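Long-range contacts in yersinopine synthase (Yersinia pestis, PDB 6C4M), which catalyses the last step of yersinopine biosynthesis, the NADPH-dependent reductive condensation of pyruvate with a histidine-derived amino acid intermediate: residues Q106-A111 with A127-L132; K133-L138 with R158-I163. One frame throughout, in Å; residues are numbered along the deposited sequence.

Contact 1. Residues Q106-A111 with A127-L132; sequences QRLILA and AALPQL. With NAP (NADP nicotinamide-adenine-dinucleotide phosphate), chain B.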
loop_
_atom_site.group_PDB
_atom_site.type_symbol
_atom_site.label_atom_id
_atom_site.label_comp_id
_atom_site.label_asym_id
_atom_site.label_seq_id
_atom_site.Cartn_x
_atom_site.Cartn_y
_atom_site.Cartn_z
ATOM N N GLN A 106 29.233 13.200 -38.248
ATOM C CA GLN A 106 29.313 14.447 -37.493
ATOM C C GLN A 106 28.611 14.396 -36.142
ATOM O O GLN A 106 28.835 15.285 -35.315
ATOM C CB GLN A 106 28.755 15.590 -38.330
ATOM C CG GLN A 106 29.565 15.714 -39.630
ATOM C CD GLN A 106 29.310 16.994 -40.372
ATOM O OE1 GLN A 106 28.891 17.983 -39.793
ATOM N NE2 GLN A 106 29.622 16.992 -41.664
ATOM N N ARG A 107 27.813 13.367 -35.886
ATOM C CA ARG A 107 27.120 13.227 -34.612
ATOM C C ARG A 107 27.199 11.763 -34.212
ATOM O O ARG A 107 26.892 10.868 -35.015
ATOM C CB ARG A 107 25.671 13.721 -34.737
ATOM C CG ARG A 107 24.834 13.528 -33.523
ATOM C CD ARG A 107 23.379 13.815 -33.823
ATOM N NE ARG A 107 23.118 15.204 -34.174
ATOM C CZ ARG A 107 22.514 15.599 -35.296
ATOM N NH1 ARG A 107 22.126 14.716 -36.208
ATOM N NH2 ARG A 107 22.271 16.887 -35.499
ATOM N N LEU A 108 27.690 11.528 -32.996
ATOM C CA LEU A 108 27.583 10.238 -32.342
ATOM C C LEU A 108 26.534 10.320 -31.238
ATOM O O LEU A 108 26.500 11.286 -30.463
ATOM C CB LEU A 108 28.905 9.789 -31.727
ATOM C CG LEU A 108 30.124 9.744 -32.633
ATOM C CD1 LEU A 108 31.286 9.178 -31.829
ATOM C CD2 LEU A 108 29.836 8.921 -33.882
ATOM N N ILE A 109 25.670 9.316 -31.181
ATOM C CA ILE A 109 24.689 9.210 -30.100
ATOM C C ILE A 109 24.997 7.931 -29.330
ATOM O O ILE A 109 25.006 6.832 -29.907
ATOM C CB ILE A 109 23.241 9.232 -30.613
ATOM C CG1 ILE A 109 23.000 10.500 -31.472
ATOM C CG2 ILE A 109 22.280 9.161 -29.407
ATOM C CD1 ILE A 109 21.626 10.637 -32.093
ATOM N N LEU A 110 25.284 8.068 -28.029
ATOM C CA LEU A 110 25.556 6.903 -27.179
ATOM C C LEU A 110 24.229 6.392 -26.670
ATOM O O LEU A 110 23.602 7.005 -25.810
ATOM C CB LEU A 110 26.503 7.241 -26.034
ATOM C CG LEU A 110 27.964 7.245 -26.478
ATOM C CD1 LEU A 110 28.879 7.798 -25.408
ATOM C CD2 LEU A 110 28.391 5.846 -26.772
ATOM N N ALA A 111 23.780 5.296 -27.272
ATOM C CA ALA A 111 22.582 4.585 -26.872
ATOM C C ALA A 111 22.891 3.298 -26.126
ATOM O O ALA A 111 22.010 2.440 -26.020
ATOM C CB ALA A 111 21.715 4.256 -28.087
ATOM N N ALA A 127 40.696 10.218 -34.156
ATOM C CA ALA A 127 41.446 10.839 -35.236
ATOM C C ALA A 127 40.787 10.577 -36.572
ATOM O O ALA A 127 40.919 11.384 -37.496
ATOM C CB ALA A 127 42.897 10.322 -35.262
ATOM N N ALA A 128 40.049 9.475 -36.685
ATOM C CA ALA A 128 39.412 9.100 -37.939
ATOM C C ALA A 128 38.007 9.654 -38.075
ATOM O O ALA A 128 37.256 9.186 -38.938
ATOM C CB ALA A 128 39.381 7.580 -38.071
ATOM N N LEU A 129 37.630 10.615 -37.226
ATOM C CA LEU A 129 36.340 11.307 -37.297
ATOM C C LEU A 129 36.651 12.796 -37.406
ATOM O O LEU A 129 36.463 13.549 -36.446
ATOM C CB LEU A 129 35.469 10.979 -36.074
ATOM C CG LEU A 129 35.064 9.506 -35.958
ATOM C CD1 LEU A 129 34.479 9.173 -34.602
ATOM C CD2 LEU A 129 34.075 9.171 -37.063
ATOM N N PRO A 130 37.121 13.255 -38.578
ATOM C CA PRO A 130 37.581 14.649 -38.704
ATOM C C PRO A 130 36.468 15.674 -38.647
ATOM O O PRO A 130 36.734 16.841 -38.330
ATOM C CB PRO A 130 38.275 14.667 -40.078
ATOM C CG PRO A 130 37.604 13.542 -40.852
ATOM C CD PRO A 130 37.290 12.493 -39.824
ATOM N N GLN A 131 35.226 15.277 -38.906
ATOM C CA GLN A 131 34.127 16.227 -38.958
ATOM C C GLN A 131 33.167 16.068 -37.786
ATOM O O GLN A 131 32.045 16.595 -37.825
ATOM C CB GLN A 131 33.378 16.067 -40.264
ATOM C CG GLN A 131 34.242 16.271 -41.453
ATOM C CD GLN A 131 33.422 16.653 -42.612
ATOM O OE1 GLN A 131 32.776 15.811 -43.236
ATOM N NE2 GLN A 131 33.391 17.943 -42.896
ATOM N N LEU A 132 33.589 15.372 -36.749
ATOM C CA LEU A 132 32.753 15.169 -35.580
ATOM C C LEU A 132 32.395 16.506 -34.939
ATOM O O LEU A 132 33.280 17.290 -34.587
ATOM C CB LEU A 132 33.483 14.276 -34.572
ATOM C CG LEU A 132 32.677 14.003 -33.295
ATOM C CD1 LEU A 132 31.388 13.230 -33.614
ATOM C CD2 LEU A 132 33.554 13.231 -32.311
HETATM P PA NAP B . 19.827 -1.705 -23.810
HETATM O O1A NAP B . 20.076 -0.655 -22.799
HETATM O O2A NAP B . 19.325 -3.025 -23.167
HETATM O O5B NAP B . 21.233 -1.954 -24.623
HETATM C C5B NAP B . 21.567 -0.918 -25.574
HETATM C C4B NAP B . 22.871 -1.338 -26.278
HETATM O O4B NAP B . 23.945 -1.495 -25.162
HETATM C C3B NAP B . 22.760 -2.480 -26.856
HETATM O O3B NAP B . 23.541 -2.515 -28.092
HETATM C C2B NAP B . 23.419 -3.567 -25.812
HETATM O O2B NAP B . 23.928 -4.731 -26.550
HETATM C C1B NAP B . 24.397 -2.958 -25.243
HETATM N N9A NAP B . 24.423 -3.402 -23.849
HETATM C C8A NAP B . 23.508 -3.559 -22.878
HETATM N N7A NAP B . 24.190 -4.033 -21.825
HETATM C C5A NAP B . 25.508 -4.156 -22.177
HETATM C C6A NAP B . 26.558 -4.590 -21.407
HETATM N N6A NAP B . 26.709 -5.079 -20.036
HETATM N N1A NAP B . 27.792 -4.636 -21.942
HETATM C C2A NAP B . 27.998 -4.237 -23.243
HETATM N N3A NAP B . 26.950 -3.806 -24.002
HETATM C C4A NAP B . 25.686 -3.764 -23.447
HETATM O O3 NAP B . 18.666 -1.141 -24.847
HETATM P PN NAP B . 17.744 0.187 -24.776
HETATM O O1N NAP B . 17.590 0.597 -26.175
HETATM O O2N NAP B . 16.417 -0.271 -24.124
HETATM O O5D NAP B . 18.336 1.427 -23.830
HETATM C C5D NAP B . 19.081 2.526 -24.419
HETATM C C4D NAP B . 19.438 3.480 -23.262
HETATM O O4D NAP B . 18.100 4.063 -22.614
HETATM C C3D NAP B . 20.078 2.907 -22.264
HETATM O O3D NAP B . 20.901 3.999 -21.624
HETATM C C2D NAP B . 19.023 2.505 -21.226
HETATM O O2D NAP B . 19.573 2.595 -19.997
HETATM C C1D NAP B . 17.996 3.644 -21.382
HETATM N N1N NAP B . 16.586 3.254 -21.137
HETATM C C2N NAP B . 15.798 2.755 -22.114
HETATM C C3N NAP B . 14.453 2.437 -21.816
HETATM C C7N NAP B . 13.518 1.859 -22.900
HETATM O O7N NAP B . 12.363 2.016 -22.856
HETATM N N7N NAP B . 14.130 1.117 -23.970
HETATM C C4N NAP B . 13.957 2.619 -20.556
HETATM C C5N NAP B . 14.749 3.110 -19.589
HETATM C C6N NAP B . 16.077 3.441 -19.878
HETATM P P2B NAP B . 22.880 -6.011 -26.936
HETATM O O1X NAP B . 22.769 -6.879 -25.701
HETATM O O2X NAP B . 21.534 -5.484 -27.301
HETATM O O3X NAP B . 23.503 -6.825 -28.048
#

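Contact 2. Residues K133-L138 with R158-I163; sequences KSVILL and RDVEVI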
loop_
_atom_site.group_PDB
_atom_site.type_symbol
_atom_site.label_atom_id
_atom_site.label_comp_id
_atom_site.label_asym_id
_atom_site.label_seq_id
_atom_site.Cartn_x
_atom_site.Cartn_y
_atom_site.Cartn_z
ATOM N N LYS A 133 31.091 16.754 -34.770
ATOM C CA LYS A 133 30.596 17.974 -34.132
ATOM C C LYS A 133 29.905 17.766 -32.784
ATOM O O LYS A 133 29.873 18.705 -31.975
ATOM C CB LYS A 133 29.582 18.678 -35.038
ATOM C CG LYS A 133 30.069 19.063 -36.431
ATOM C CD LYS A 133 28.982 19.913 -37.113
ATOM C CE LYS A 133 29.307 21.408 -37.094
ATOM N NZ LYS A 133 30.094 21.825 -38.313
ATOM N N SER A 134 29.280 16.613 -32.542
ATOM C CA SER A 134 28.514 16.459 -31.314
ATOM C C SER A 134 28.490 15.006 -30.851
ATOM O O SER A 134 28.491 14.055 -31.644
ATOM C CB SER A 134 27.095 16.971 -31.507
ATOM O OG SER A 134 26.451 16.196 -32.494
ATOM N N VAL A 135 28.444 14.857 -29.533
ATOM C CA VAL A 135 28.275 13.575 -28.886
ATOM C C VAL A 135 27.109 13.702 -27.918
ATOM O O VAL A 135 27.153 14.527 -27.000
ATOM C CB VAL A 135 29.546 13.155 -28.142
ATOM C CG1 VAL A 135 29.274 11.926 -27.325
ATOM C CG2 VAL A 135 30.682 12.916 -29.150
ATOM N N ILE A 136 26.070 12.904 -28.132
ATOM C CA ILE A 136 24.845 12.977 -27.342
ATOM C C ILE A 136 24.762 11.745 -26.456
ATOM O O ILE A 136 24.926 10.619 -26.932
ATOM C CB ILE A 136 23.608 13.096 -28.247
ATOM C CG1 ILE A 136 23.735 14.346 -29.153
ATOM C CG2 ILE A 136 22.335 13.194 -27.419
ATOM C CD1 ILE A 136 22.694 14.433 -30.236
ATOM N N LEU A 137 24.455 11.964 -25.171
ATOM C CA LEU A 137 24.325 10.902 -24.171
ATOM C C LEU A 137 22.817 10.660 -23.988
ATOM O O LEU A 137 22.100 11.455 -23.364
ATOM C CB LEU A 137 25.062 11.310 -22.898
ATOM C CG LEU A 137 26.535 11.730 -23.114
ATOM C CD1 LEU A 137 27.218 11.962 -21.796
ATOM C CD2 LEU A 137 27.348 10.764 -23.958
ATOM N N LEU A 138 22.332 9.575 -24.604
ATOM C CA LEU A 138 20.900 9.385 -24.754
ATOM C C LEU A 138 20.215 9.203 -23.404
ATOM O O LEU A 138 19.100 9.700 -23.203
ATOM C CB LEU A 138 20.623 8.193 -25.674
ATOM C CG LEU A 138 19.131 7.922 -25.985
ATOM C CD1 LEU A 138 18.520 9.031 -26.814
ATOM C CD2 LEU A 138 18.967 6.607 -26.731
ATOM N N ARG A 158 38.077 19.077 -28.032
ATOM C CA ARG A 158 37.422 20.021 -27.145
ATOM C C ARG A 158 36.321 20.816 -27.856
ATOM O O ARG A 158 35.418 21.321 -27.186
ATOM C CB ARG A 158 38.488 20.951 -26.569
ATOM C CG ARG A 158 37.964 22.029 -25.675
ATOM C CD ARG A 158 39.131 22.754 -25.038
ATOM N NE ARG A 158 38.656 23.864 -24.227
ATOM C CZ ARG A 158 39.439 24.736 -23.601
ATOM N NH1 ARG A 158 40.773 24.648 -23.689
ATOM N NH2 ARG A 158 38.873 25.706 -22.894
ATOM N N ASP A 159 36.378 20.947 -29.195
ATOM C CA ASP A 159 35.328 21.664 -29.928
ATOM C C ASP A 159 33.981 20.946 -29.902
ATOM O O ASP A 159 32.930 21.587 -30.094
ATOM C CB ASP A 159 35.719 21.847 -31.402
ATOM C CG ASP A 159 36.668 23.001 -31.633
ATOM O OD1 ASP A 159 36.826 23.853 -30.729
ATOM O OD2 ASP A 159 37.252 23.047 -32.748
ATOM N N VAL A 160 33.990 19.625 -29.755
ATOM C CA VAL A 160 32.768 18.833 -29.910
ATOM C C VAL A 160 31.770 19.138 -28.798
ATOM O O VAL A 160 32.129 19.261 -27.621
ATOM C CB VAL A 160 33.124 17.340 -29.959
ATOM C CG1 VAL A 160 31.859 16.448 -29.926
ATOM C CG2 VAL A 160 33.929 17.096 -31.222
ATOM N N GLU A 161 30.504 19.292 -29.184
ATOM C CA GLU A 161 29.444 19.591 -28.236
ATOM C C GLU A 161 28.987 18.310 -27.537
ATOM O O GLU A 161 28.683 17.307 -28.193
ATOM C CB GLU A 161 28.283 20.280 -28.965
ATOM C CG GLU A 161 27.135 20.720 -28.050
ATOM C CD GLU A 161 26.133 21.632 -28.766
ATOM O OE1 GLU A 161 26.388 21.954 -29.959
ATOM O OE2 GLU A 161 25.103 22.026 -28.141
ATOM N N VAL A 162 28.988 18.328 -26.206
ATOM C CA VAL A 162 28.581 17.176 -25.393
ATOM C C VAL A 162 27.221 17.491 -24.799
ATOM O O VAL A 162 27.066 18.497 -24.103
ATOM C CB VAL A 162 29.597 16.861 -24.285
ATOM C CG1 VAL A 162 29.112 15.719 -23.437
ATOM C CG2 VAL A 162 30.949 16.520 -24.904
ATOM N N ILE A 163 26.233 16.646 -25.089
ATOM C CA ILE A 163 24.873 16.840 -24.614
ATOM C C ILE A 163 24.443 15.613 -23.814
ATOM O O ILE A 163 24.418 14.491 -24.336
ATOM C CB ILE A 163 23.904 17.117 -25.775
ATOM C CG1 ILE A 163 24.212 18.483 -26.419
ATOM C CG2 ILE A 163 22.481 17.129 -25.274
ATOM C CD1 ILE A 163 23.424 18.749 -27.657
HETATM O O HOH W 1 27.553 20.634 -32.424
#

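Contact 1. Residues Q106-A111 with A127-L132
Leu108 in parallel strand 107-110 and Gln106 just before it, in the Rossmann-type NADP-binding sheet, meet the type I beta turn Leu129-Leu132 that leads toward the neighbouring strand 134-137. The backbones come nearest at Gln106 and Leu132, whose CA atoms are 4.0 Å apart. No hydrogen bond crosses between the segments, so the 271 Å² they bury rests on packing. On the outer side, the Gln106 side chain lies against the backbone carbonyl of Gln131: CG is 3.2 Å from Gln131 O, and Gln106 CA makes a CA-H...O contact with that oxygen at 3.5 Å (134° at the hydrogen). Beyond it the two glutamine side chains, both extended past CG, cross obliquely with their amide planes 56° apart. Gln106 NE2 stays 3.7 Å from Gln131 OE1, and the two amides lie beside each other without bonding. The inner side is made of leucines. The CB of Leu132 heads away from the strand, yet with CG anti to the backbone N (chi1 180°) the side chain folds back and sets CD1 3.7 Å from Gln106 O. The same methyl reaches Leu108 CG at 3.8 Å, the two leucines crossing at about a right angle, while Leu108 CD1 touches Leu129 CD1 at 4.2 Å. The CB of Arg107 points away from the turn; its guanidinium forms a salt bridge with Glu226 and a cation-pi contact with Trp229. At the other end of the strand, Ala111 O approaches C5D of the NADP at 3.3 Å. The turn therefore packs at the N-terminal end of the strand and the cofactor lies at its C-terminal end, the polarity typical of a Rossmann-type dinucleotide-binding fold, in which ligands sit at the C-terminal edge of the parallel sheet.

Contact 2. Residues K133-L138 with R158-I163
Val135 and Ile163 lie at the heart of a parallel strand pair belonging to the beta-alpha-beta unit of strand 134-137, helix 144-154 and strand 161-165. The short strand axes run 10° apart and approach to 4.7 Å. Four backbone bonds close the pair, alternating in the parallel manner: Glu161 N to Lys133 O, Val135 N to Glu161 O (2.8 Å), Ile163 N to Val135 O (3.0 Å) and Leu137 N to Ile163 O (2.7 Å). Side chains of Ser134, Ile136, Glu161 and Ile163 share one face, beneath helix 225-235; on the other, Val162 packs on Leu152 of helix 144-154. The tight part is buried and largely apolar. Val160 CG1 comes to 3.6 Å from Ser134 CA, a position set by a chi1 of 172°, which turns this methyl to the side opposite the backbone N; Val135 CG2 meets the same CG1 at 3.8 Å. The solvent side is where the strands begin: the backbone bond persists, but Lys133 is exposed, its CB points away from the partner segment, and a water enters. Glu161, though buried, spreads its carboxylate between two environments, OE2 being held by Ser224 and Asn217. Its other oxygen, OE1, accepts a bond of 3.0 Å from the water, which also donates to Lys133 O, so that Lys133 O takes both this water and Glu161 N, the latter 2.9 Å away and tilted 30° from the carbonyl plane.

Contacts 1 and 2 follow one another along the chain, the first closing at Leu132 and the second opening at Lys133, and their centres are about 9 Å apart. Both reach one mixed sheet, in which strand 134-137 runs parallel to 107-110 on one flank and to 161-165 on the other. Two probable hydrogen bonds join them directly: Gln106 O with Lys133 N at 2.7 Å and Leu110 N with Ile136 O at 2.8 Å. Packing adds Leu132 O against Val160 CG2. Together they account for three consecutive strands of the NADP-binding sheet; contact 1 includes a cofactor-pocket residue, and the Leu137 side chain is about 9 Å from the cofactor.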